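Local coordinates for putative alpha-L-fucosidase (Bacteroides thetaiotaomicron, PDB 4H41), which is a putative alpha-L-fucosidase that may hydrolyse fucosidic linkages in host glycans, at residues Ile229-His234 / Asp264-Gln269; Thr193-Trp198 / Asp238-Gln243; Tyr84-Leu89 / Ile143-Lys148. One frame throughout, in Å; residues are numbered along the deposited sequence.

Contact 1 of 3, residues Ile229-His234 / Asp264-Gln269; sequences IFDGIH and DKYGMQ
Tyr266 lays one face of its ring against the backbone of helix 219-233, with Asp231 N 3.7 Å above the Tyr266 ring plane and over its centre, and Phe230 C beside it. Lys265 CG lies over the opposite face, toward the rim. Phe230 CB closes on the ring margin, 3.5 Å from Tyr266 CD2. Next to this, selenomethionine Met268 makes a Met-aromatic contact: its SE is 3.6 Å from Phe230 CD1 and meets the ring obliquely, 36° off the normal. The chain of Met268 bends at its last torsion (chi3 64°), which brings CE alongside CD1 and CE1 of the same ring. Buried Phe230 and Met268, with the Tyr266 face, form the tight part of the contact. On the looser side, where Asp231 is exposed and His234 partly so, the His234 ring meets that of Tyr266 obliquely, with planes 38° apart and centroids 5.6 Å apart. His234 ND1 comes close to Tyr266 O at too poor an angle for a hydrogen bond. A water in the plane of the imidazole joins them instead, 2.9 Å from His234 ND1 and 2.8 Å from Tyr266 O. The hydroxyl of Tyr266 bonds to Asn227, one turn before Asp231 on helix 219-233. Past the last turn of helix 252-266, Gly267, with positive phi, forms a Schellman motif and leads the chain inward to Met268. The two helices are neighbours in the outer layer of the TIM barrel: Phe230 and Met268 both reach inward to Cys240 of strand 239-243, while Ile229 and Ile233 pack on helix 173-187.

Contact 2 of 3, residues Thr193-Trp198 / Asp238-Gln243; sequences TFISPW and DACAFQ
Gln243 stretches along the backbone of Ser196-Trp198, its whole side chain engaged from root to amide. CB sits beside Pro197 O and Trp198 CB. With CG set beside its own backbone N (chi1 -65°), Gln243 CG comes 3.4 Å from Pro197 O and also nears Ser196 OG. Gln243 CD passes Trp198 CB at 3.7 Å, and OE1 borders the same methylene. At the tip, Gln243 NE2 donates to Ser196 O at 2.9 Å (163° at the hydrogen); the acceptor lies in the amide plane, although the donor is tilted from the carbonyl plane of Ser196. The amide nitrogen also bonds to Glu165, so both neighbours fix its rotation. An alanine here removes the amide, so Ser196 O and Glu165 would probably be left without this donor, and a gap is likely to open beside Trp198 CB. The main chain adds a bond from Gln243 N to Pro197 O at 2.8 Å, and Ser196 OG gives its proton to Ala241 O at 2.7 Å while Asn273 holds the same hydroxyl. On the helix-facing side, Pro197 CG makes a CH-pi contact over one face of Phe242, 3.7 Å from the ring centroid, and touches Cys240 SG at 3.5 Å. Behind these, Ile195 takes a bond from Ala241 N and gives one to Ala239 O. Such parallel pairing, with helix 219-233 as the beta-alpha-beta crossover between the strands, is the repeating step of a TIM barrel; Ser196 and Gln243 lie toward its C-terminal side, where TIM-barrel glycosidases generally carry their active sites, a role here only inferred.

Contact 3 of 3, residues Tyr84-Leu89 / Ile143-Lys148; sequences YPSPYL and IDEVWK
Glu145, reaching out from helix 136-151, offers its carboxylate to the N-cap region of helix 87-91 in the outer helical layer of the TIM barrel, and both oxygens are used. Two hydroxyls converge on one of them: Tyr84 OH donates to Glu145 OE2 at 2.6 Å through the anti lone pair, and Ser86 OG donates to Glu145 OE2 in a very short bond of 2.5 Å. The other oxygen faces the start of the helix, where Tyr88 N reaches the syn lone pair of Glu145 OE1 at 3.2 Å. Pro87 CD lies 3.3 Å from Glu145 OE1, and Tyr88 CB is close to it as well. Three donors thus fix the rotation of the carboxylate, whose plane stands almost perpendicular to the Tyr84 ring (84°), and the nearby helix start would probably favour its negative charge. To get there, Glu145 sets CG between its backbone N and carbonyl carbon (chi1 69°) and then runs fully extended. Val146, next along the helix, presses CG2 obliquely against the tyrosine, 3.3 Å from Tyr84 CZ, which steadies the ring from a second direction. In the second shell, Val146 also packs on Phe157 of the barrel strand. Tyr88 turns its ring away to stack on Tyr141, while its hydroxyl bonds to Asp138, both one or two turns earlier on helix 136-151. Pro85 centres an inverse gamma turn and touches Ile25 of a second subunit. Ser86 itself is positioned twice: its backbone N bonds to Tyr84 O across the gamma turn, and as N-cap its OG accepts from Leu89 N at 2.8 Å, nearly straight at 170°.

Contact 3 closes along the chain before the other two open; contacts 1 and 2 alternate their segments, in the order 193-198, 229-234, 238-243, 264-269. All three belong to one eight-stranded TIM barrel. Contacts 1 and 2 touch, their centres 11 Å apart: Gln269 N and O probably bond to Asp238 O and Cys240 N, adding strand 269-273 to the sheet. Contact 2 therefore forms part of the wall, and contact 1 the helical jacket behind it. Contact 3 lies about 24 Å from contact 2 and 29 Å from contact 1, centre to centre, on a different side of the jacket, where a loop-borne helix meets helix 136-151.

Contact 1 of 3, residues Ile229-His234 / Asp264-Gln269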
loop_
_atom_site.group_PDB
_atom_site.type_symbol
_atom_site.label_atom_id
_atom_site.label_comp_id
_atom_site.label_asym_id
_atom_site.label_seq_id
_atom_site.Cartn_x
_atom_site.Cartn_y
_atom_site.Cartn_z
ATOM N N ILE B 229 7.792 -14.456 -33.678
ATOM C CA ILE B 229 8.290 -15.109 -32.470
ATOM C C ILE B 229 7.779 -16.532 -32.422
ATOM O O ILE B 229 8.590 -17.444 -32.277
ATOM C CB ILE B 229 7.943 -14.310 -31.187
ATOM C CG1 ILE B 229 8.724 -13.006 -31.185
ATOM C CG2 ILE B 229 8.255 -15.117 -29.944
ATOM C CD1 ILE B 229 8.082 -11.932 -30.362
ATOM N N PHE B 230 6.462 -16.727 -32.579
ATOM C CA PHE B 230 5.889 -18.077 -32.528
ATOM C C PHE B 230 6.445 -18.979 -33.631
ATOM O O PHE B 230 6.777 -20.111 -33.326
ATOM C CB PHE B 230 4.391 -18.063 -32.533
ATOM C CG PHE B 230 3.753 -17.465 -31.303
ATOM C CD1 PHE B 230 4.339 -17.597 -30.043
ATOM C CD2 PHE B 230 2.589 -16.747 -31.401
ATOM C CE1 PHE B 230 3.730 -17.042 -28.917
ATOM C CE2 PHE B 230 2.010 -16.166 -30.278
ATOM C CZ PHE B 230 2.558 -16.360 -29.043
ATOM N N ASP B 231 6.715 -18.438 -34.829
ATOM C CA ASP B 231 7.359 -19.195 -35.907
ATOM C C ASP B 231 8.708 -19.750 -35.452
ATOM O O ASP B 231 9.036 -20.900 -35.769
ATOM C CB ASP B 231 7.533 -18.314 -37.155
ATOM C CG ASP B 231 8.086 -19.084 -38.342
ATOM O OD1 ASP B 231 7.491 -20.114 -38.709
ATOM O OD2 ASP B 231 9.187 -18.752 -38.794
ATOM N N GLY B 232 9.472 -18.950 -34.712
ATOM C CA GLY B 232 10.782 -19.352 -34.225
ATOM C C GLY B 232 10.809 -20.266 -33.017
ATOM O O GLY B 232 11.749 -21.044 -32.877
ATOM N N ILE B 233 9.786 -20.236 -32.160
ATOM C CA ILE B 233 9.859 -20.977 -30.880
ATOM C C ILE B 233 8.877 -22.120 -30.702
ATOM O O ILE B 233 9.025 -22.853 -29.720
ATOM C CB ILE B 233 9.673 -19.977 -29.695
ATOM C CG1 ILE B 233 8.198 -19.486 -29.517
ATOM C CG2 ILE B 233 10.620 -18.794 -29.833
ATOM C CD1 ILE B 233 7.891 -18.666 -28.277
ATOM N N HIS B 234 7.854 -22.253 -31.539
ATOM C CA HIS B 234 6.785 -23.215 -31.289
ATOM C C HIS B 234 7.239 -24.685 -31.179
ATOM O O HIS B 234 6.509 -25.466 -30.585
ATOM C CB HIS B 234 5.685 -23.131 -32.364
ATOM C CG HIS B 234 6.086 -23.704 -33.683
ATOM N ND1 HIS B 234 5.781 -25.012 -34.023
ATOM C CD2 HIS B 234 6.783 -23.146 -34.694
ATOM C CE1 HIS B 234 6.291 -25.203 -35.234
ATOM N NE2 HIS B 234 6.889 -24.108 -35.682
ATOM N N ASP B 264 -3.127 -21.184 -32.851
ATOM C CA ASP B 264 -3.635 -22.204 -33.776
ATOM C C ASP B 264 -2.727 -22.391 -34.993
ATOM O O ASP B 264 -2.486 -23.522 -35.405
ATOM C CB ASP B 264 -5.039 -21.862 -34.234
ATOM C CG ASP B 264 -6.088 -22.051 -33.152
ATOM O OD1 ASP B 264 -5.739 -22.590 -32.052
ATOM O OD2 ASP B 264 -7.229 -21.620 -33.365
ATOM N N LYS B 265 -2.208 -21.287 -35.538
ATOM C CA LYS B 265 -1.311 -21.339 -36.693
ATOM C C LYS B 265 -0.047 -22.138 -36.397
ATOM O O LYS B 265 0.456 -22.836 -37.266
ATOM C CB LYS B 265 -0.938 -19.912 -37.100
ATOM C CG LYS B 265 -0.061 -19.831 -38.335
ATOM C CD LYS B 265 0.041 -18.390 -38.769
ATOM C CE LYS B 265 0.947 -18.228 -39.961
ATOM N NZ LYS B 265 1.133 -16.778 -40.255
ATOM N N TYR B 266 0.463 -22.033 -35.181
ATOM C CA TYR B 266 1.712 -22.693 -34.784
ATOM C C TYR B 266 1.538 -23.883 -33.861
ATOM O O TYR B 266 2.544 -24.453 -33.428
ATOM C CB TYR B 266 2.631 -21.656 -34.156
ATOM C CG TYR B 266 3.079 -20.652 -35.187
ATOM C CD1 TYR B 266 3.928 -21.027 -36.227
ATOM C CD2 TYR B 266 2.541 -19.378 -35.223
ATOM C CE1 TYR B 266 4.267 -20.138 -37.242
ATOM C CE2 TYR B 266 2.881 -18.479 -36.231
ATOM C CZ TYR B 266 3.773 -18.848 -37.217
ATOM O OH TYR B 266 4.086 -17.991 -38.240
ATOM N N GLY B 267 0.309 -24.372 -33.726
ATOM C CA GLY B 267 0.026 -25.560 -32.943
ATOM C C GLY B 267 0.371 -25.458 -31.476
ATOM O O GLY B 267 0.741 -26.452 -30.862
HETATM N N MSE B 268 0.201 -24.285 -30.877
HETATM C CA MSE B 268 0.496 -24.104 -29.474
HETATM C C MSE B 268 -0.778 -24.018 -28.697
HETATM O O MSE B 268 -1.802 -23.607 -29.250
HETATM C CB MSE B 268 1.294 -22.813 -29.267
HETATM C CG MSE B 268 2.650 -22.822 -29.962
HETATM SE SE MSE B 268 3.482 -21.074 -29.916
HETATM C CE MSE B 268 3.705 -20.880 -28.057
ATOM N N GLN B 269 -0.710 -24.318 -27.403
ATOM C CA GLN B 269 -1.858 -24.114 -26.505
ATOM C C GLN B 269 -1.966 -22.645 -26.215
ATOM O O GLN B 269 -0.944 -21.930 -26.165
ATOM C CB GLN B 269 -1.712 -24.917 -25.194
ATOM C CG GLN B 269 -1.886 -26.428 -25.412
ATOM C CD GLN B 269 -2.030 -27.252 -24.136
ATOM O OE1 GLN B 269 -2.214 -26.725 -23.032
ATOM N NE2 GLN B 269 -2.117 -28.589 -24.282
HETATM O O HOH W 1 3.967 -26.634 -32.408
#

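Contact 2 of 3, residues Thr193-Trp198 / Asp238-Gln243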
loop_
_atom_site.group_PDB
_atom_site.type_symbol
_atom_site.label_atom_id
_atom_site.label_comp_id
_atom_site.label_asym_id
_atom_site.label_seq_id
_atom_site.Cartn_x
_atom_site.Cartn_y
_atom_site.Cartn_z
ATOM N N THR B 193 6.563 -26.939 -21.698
ATOM C CA THR B 193 7.182 -25.631 -21.467
ATOM C C THR B 193 6.186 -24.519 -21.820
ATOM O O THR B 193 5.306 -24.703 -22.662
ATOM C CB THR B 193 8.423 -25.495 -22.351
ATOM O OG1 THR B 193 7.962 -25.658 -23.685
ATOM C CG2 THR B 193 9.518 -26.536 -22.045
ATOM N N PHE B 194 6.320 -23.381 -21.203
ATOM C CA PHE B 194 5.482 -22.227 -21.575
ATOM C C PHE B 194 6.181 -20.940 -21.235
ATOM O O PHE B 194 7.149 -20.921 -20.451
ATOM C CB PHE B 194 4.069 -22.289 -20.956
ATOM C CG PHE B 194 3.920 -21.815 -19.531
ATOM C CD1 PHE B 194 4.301 -22.623 -18.466
ATOM C CD2 PHE B 194 3.291 -20.605 -19.247
ATOM C CE1 PHE B 194 4.106 -22.203 -17.139
ATOM C CE2 PHE B 194 3.152 -20.164 -17.944
ATOM C CZ PHE B 194 3.503 -20.987 -16.892
ATOM N N ILE B 195 5.701 -19.860 -21.879
ATOM C CA ILE B 195 6.127 -18.488 -21.648
ATOM C C ILE B 195 4.898 -17.669 -21.193
ATOM O O ILE B 195 3.769 -18.035 -21.496
ATOM C CB ILE B 195 6.814 -17.861 -22.893
ATOM C CG1 ILE B 195 5.911 -17.862 -24.143
ATOM C CG2 ILE B 195 8.160 -18.506 -23.160
ATOM C CD1 ILE B 195 6.398 -16.962 -25.237
ATOM N N SER B 196 5.125 -16.565 -20.511
ATOM C CA SER B 196 4.063 -15.649 -20.086
ATOM C C SER B 196 4.482 -14.199 -20.396
ATOM O O SER B 196 4.869 -13.418 -19.520
ATOM C CB SER B 196 3.690 -15.829 -18.615
ATOM O OG SER B 196 2.537 -15.041 -18.336
ATOM N N PRO B 197 4.459 -13.851 -21.686
ATOM C CA PRO B 197 4.787 -12.469 -22.091
ATOM C C PRO B 197 3.644 -11.513 -21.724
ATOM O O PRO B 197 2.652 -11.950 -21.156
ATOM C CB PRO B 197 4.934 -12.592 -23.610
ATOM C CG PRO B 197 4.007 -13.719 -23.978
ATOM C CD PRO B 197 4.040 -14.666 -22.840
ATOM N N TRP B 198 3.767 -10.242 -22.063
ATOM C CA TRP B 198 2.701 -9.261 -21.814
ATOM C C TRP B 198 2.404 -8.531 -23.128
ATOM O O TRP B 198 3.130 -8.697 -24.101
ATOM C CB TRP B 198 3.042 -8.313 -20.645
ATOM C CG TRP B 198 3.998 -7.198 -20.941
ATOM C CD1 TRP B 198 3.675 -5.918 -21.274
ATOM C CD2 TRP B 198 5.417 -7.213 -20.737
ATOM N NE1 TRP B 198 4.823 -5.161 -21.411
ATOM C CE2 TRP B 198 5.900 -5.919 -21.042
ATOM C CE3 TRP B 198 6.344 -8.217 -20.417
ATOM C CZ2 TRP B 198 7.265 -5.622 -21.076
ATOM C CZ3 TRP B 198 7.689 -7.897 -20.381
ATOM C CH2 TRP B 198 8.143 -6.634 -20.750
ATOM N N ASP B 238 5.432 -25.035 -25.716
ATOM C CA ASP B 238 4.114 -25.650 -25.914
ATOM C C ASP B 238 2.936 -24.712 -25.758
ATOM O O ASP B 238 1.897 -24.969 -26.341
ATOM C CB ASP B 238 3.902 -26.809 -24.945
ATOM C CG ASP B 238 4.933 -27.912 -25.150
ATOM O OD1 ASP B 238 5.074 -28.401 -26.292
ATOM O OD2 ASP B 238 5.683 -28.177 -24.230
ATOM N N ALA B 239 3.054 -23.712 -24.918
ATOM C CA ALA B 239 1.957 -22.797 -24.631
ATOM C C ALA B 239 2.455 -21.413 -24.429
ATOM O O ALA B 239 3.597 -21.186 -24.014
ATOM C CB ALA B 239 1.205 -23.257 -23.380
ATOM N N CYS B 240 1.569 -20.460 -24.670
ATOM C CA CYS B 240 1.858 -19.065 -24.404
ATOM C C CYS B 240 0.702 -18.559 -23.550
ATOM O O CYS B 240 -0.482 -18.836 -23.869
ATOM C CB CYS B 240 2.013 -18.254 -25.684
ATOM S SG CYS B 240 2.460 -16.529 -25.395
ATOM N N ALA B 241 1.034 -17.881 -22.455
ATOM C CA ALA B 241 0.068 -17.361 -21.478
ATOM C C ALA B 241 0.239 -15.873 -21.350
ATOM O O ALA B 241 0.854 -15.398 -20.396
ATOM C CB ALA B 241 0.260 -18.055 -20.118
ATOM N N PHE B 242 -0.275 -15.108 -22.306
ATOM C CA PHE B 242 -0.107 -13.658 -22.195
ATOM C C PHE B 242 -0.720 -13.142 -20.909
ATOM O O PHE B 242 -1.826 -13.521 -20.541
ATOM C CB PHE B 242 -0.733 -12.868 -23.352
ATOM C CG PHE B 242 0.135 -12.708 -24.571
ATOM C CD1 PHE B 242 1.034 -11.658 -24.668
ATOM C CD2 PHE B 242 0.027 -13.586 -25.638
ATOM C CE1 PHE B 242 1.845 -11.527 -25.786
ATOM C CE2 PHE B 242 0.836 -13.452 -26.751
ATOM C CZ PHE B 242 1.728 -12.418 -26.823
ATOM N N GLN B 243 0.018 -12.252 -20.246
ATOM C CA GLN B 243 -0.487 -11.457 -19.142
ATOM C C GLN B 243 -1.618 -10.633 -19.744
ATOM O O GLN B 243 -1.437 -10.053 -20.815
ATOM C CB GLN B 243 0.619 -10.578 -18.564
ATOM C CG GLN B 243 1.724 -11.391 -17.934
ATOM C CD GLN B 243 2.947 -10.552 -17.676
ATOM O OE1 GLN B 243 2.836 -9.482 -17.117
ATOM N NE2 GLN B 243 4.145 -11.002 -18.095
#

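Contact 3 of 3, residues Tyr84-Leu89 / Ile143-Lys148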
loop_
_atom_site.group_PDB
_atom_site.type_symbol
_atom_site.label_atom_id
_atom_site.label_comp_id
_atom_site.label_asym_id
_atom_site.label_seq_id
_atom_site.Cartn_x
_atom_site.Cartn_y
_atom_site.Cartn_z
ATOM N N TYR B 84 16.525 -22.336 -4.031
ATOM C CA TYR B 84 17.035 -23.652 -3.637
ATOM C C TYR B 84 18.576 -23.560 -3.514
ATOM O O TYR B 84 19.153 -22.616 -4.063
ATOM C CB TYR B 84 16.604 -24.712 -4.666
ATOM C CG TYR B 84 17.328 -24.614 -5.990
ATOM C CD1 TYR B 84 16.964 -23.665 -6.936
ATOM C CD2 TYR B 84 18.386 -25.464 -6.293
ATOM C CE1 TYR B 84 17.655 -23.539 -8.136
ATOM C CE2 TYR B 84 19.063 -25.371 -7.507
ATOM C CZ TYR B 84 18.647 -24.447 -8.454
ATOM O OH TYR B 84 19.372 -24.254 -9.601
ATOM N N PRO B 85 19.240 -24.537 -2.866
ATOM C CA PRO B 85 20.696 -24.434 -2.651
ATOM C C PRO B 85 21.470 -24.857 -3.888
ATOM O O PRO B 85 22.006 -25.956 -3.951
ATOM C CB PRO B 85 20.943 -25.353 -1.449
ATOM C CG PRO B 85 19.884 -26.379 -1.548
ATOM C CD PRO B 85 18.676 -25.690 -2.140
ATOM N N SER B 86 21.487 -23.976 -4.887
ATOM C CA SER B 86 22.137 -24.216 -6.175
ATOM C C SER B 86 23.652 -24.256 -6.068
ATOM O O SER B 86 24.249 -23.205 -5.873
ATOM C CB SER B 86 21.760 -23.102 -7.154
ATOM O OG SER B 86 22.596 -23.074 -8.300
ATOM N N PRO B 87 24.330 -25.404 -6.307
ATOM C CA PRO B 87 25.800 -25.385 -6.277
ATOM C C PRO B 87 26.376 -24.373 -7.274
ATOM O O PRO B 87 27.298 -23.649 -6.943
ATOM C CB PRO B 87 26.189 -26.834 -6.650
ATOM C CG PRO B 87 25.010 -27.630 -6.291
ATOM C CD PRO B 87 23.819 -26.767 -6.534
ATOM N N TYR B 88 25.767 -24.242 -8.454
ATOM C CA TYR B 88 26.258 -23.299 -9.463
ATOM C C TYR B 88 26.101 -21.842 -9.024
ATOM O O TYR B 88 27.071 -21.092 -9.087
ATOM C CB TYR B 88 25.539 -23.530 -10.804
ATOM C CG TYR B 88 25.875 -22.493 -11.853
ATOM C CD1 TYR B 88 27.081 -22.530 -12.532
ATOM C CD2 TYR B 88 24.981 -21.476 -12.167
ATOM C CE1 TYR B 88 27.389 -21.585 -13.508
ATOM C CE2 TYR B 88 25.294 -20.505 -13.111
ATOM C CZ TYR B 88 26.493 -20.572 -13.794
ATOM O OH TYR B 88 26.804 -19.651 -14.766
ATOM N N LEU B 89 24.886 -21.427 -8.614
ATOM C CA LEU B 89 24.651 -20.035 -8.238
ATOM C C LEU B 89 25.423 -19.663 -6.969
ATOM O O LEU B 89 25.922 -18.552 -6.875
ATOM C CB LEU B 89 23.159 -19.754 -8.063
ATOM C CG LEU B 89 22.289 -19.895 -9.333
ATOM C CD1 LEU B 89 20.830 -19.745 -9.010
ATOM C CD2 LEU B 89 22.692 -18.882 -10.419
ATOM N N ILE B 143 19.288 -25.601 -15.338
ATOM C CA ILE B 143 18.489 -26.697 -15.879
ATOM C C ILE B 143 19.163 -28.049 -15.590
ATOM O O ILE B 143 18.494 -28.954 -15.117
ATOM C CB ILE B 143 18.223 -26.493 -17.392
ATOM C CG1 ILE B 143 17.322 -25.242 -17.615
ATOM C CG2 ILE B 143 17.565 -27.750 -18.037
ATOM C CD1 ILE B 143 17.384 -24.654 -19.093
ATOM N N ASP B 144 20.457 -28.175 -15.855
ATOM C CA ASP B 144 21.197 -29.435 -15.653
ATOM C C ASP B 144 21.139 -29.907 -14.183
ATOM O O ASP B 144 20.739 -31.037 -13.916
ATOM C CB ASP B 144 22.645 -29.275 -16.080
ATOM C CG ASP B 144 23.523 -30.460 -15.670
ATOM O OD1 ASP B 144 23.248 -31.595 -16.142
ATOM O OD2 ASP B 144 24.422 -30.267 -14.791
ATOM N N GLU B 145 21.416 -29.018 -13.241
ATOM C CA GLU B 145 21.474 -29.428 -11.823
ATOM C C GLU B 145 20.083 -29.669 -11.252
ATOM O O GLU B 145 19.889 -30.605 -10.485
ATOM C CB GLU B 145 22.292 -28.422 -10.966
ATOM C CG GLU B 145 21.660 -27.074 -10.781
ATOM C CD GLU B 145 22.444 -26.051 -9.981
ATOM O OE1 GLU B 145 23.676 -26.185 -9.819
ATOM O OE2 GLU B 145 21.805 -25.066 -9.558
ATOM N N VAL B 146 19.107 -28.882 -11.670
ATOM C CA VAL B 146 17.745 -29.019 -11.198
ATOM C C VAL B 146 17.101 -30.325 -11.692
ATOM O O VAL B 146 16.374 -30.949 -10.932
ATOM C CB VAL B 146 16.945 -27.752 -11.577
ATOM C CG1 VAL B 146 15.469 -28.014 -11.634
ATOM C CG2 VAL B 146 17.281 -26.643 -10.582
ATOM N N TRP B 147 17.357 -30.751 -12.912
ATOM C CA TRP B 147 16.846 -32.056 -13.362
ATOM C C TRP B 147 17.427 -33.177 -12.489
ATOM O O TRP B 147 16.707 -34.070 -12.048
ATOM C CB TRP B 147 17.170 -32.346 -14.833
ATOM C CG TRP B 147 16.502 -33.612 -15.280
ATOM C CD1 TRP B 147 17.096 -34.829 -15.497
ATOM C CD2 TRP B 147 15.090 -33.845 -15.319
ATOM N NE1 TRP B 147 16.136 -35.786 -15.747
ATOM C CE2 TRP B 147 14.896 -35.205 -15.655
ATOM C CE3 TRP B 147 13.966 -33.012 -15.198
ATOM C CZ2 TRP B 147 13.621 -35.768 -15.767
ATOM C CZ3 TRP B 147 12.709 -33.581 -15.287
ATOM C CH2 TRP B 147 12.548 -34.932 -15.609
ATOM N N LYS B 148 18.719 -33.096 -12.194
ATOM C CA LYS B 148 19.380 -34.125 -11.388
ATOM C C LYS B 148 18.952 -34.097 -9.933
ATOM O O LYS B 148 18.716 -35.147 -9.347
ATOM C CB LYS B 148 20.900 -33.978 -11.473
ATOM C CG LYS B 148 21.433 -34.359 -12.857
ATOM C CD LYS B 148 22.860 -33.861 -13.090
#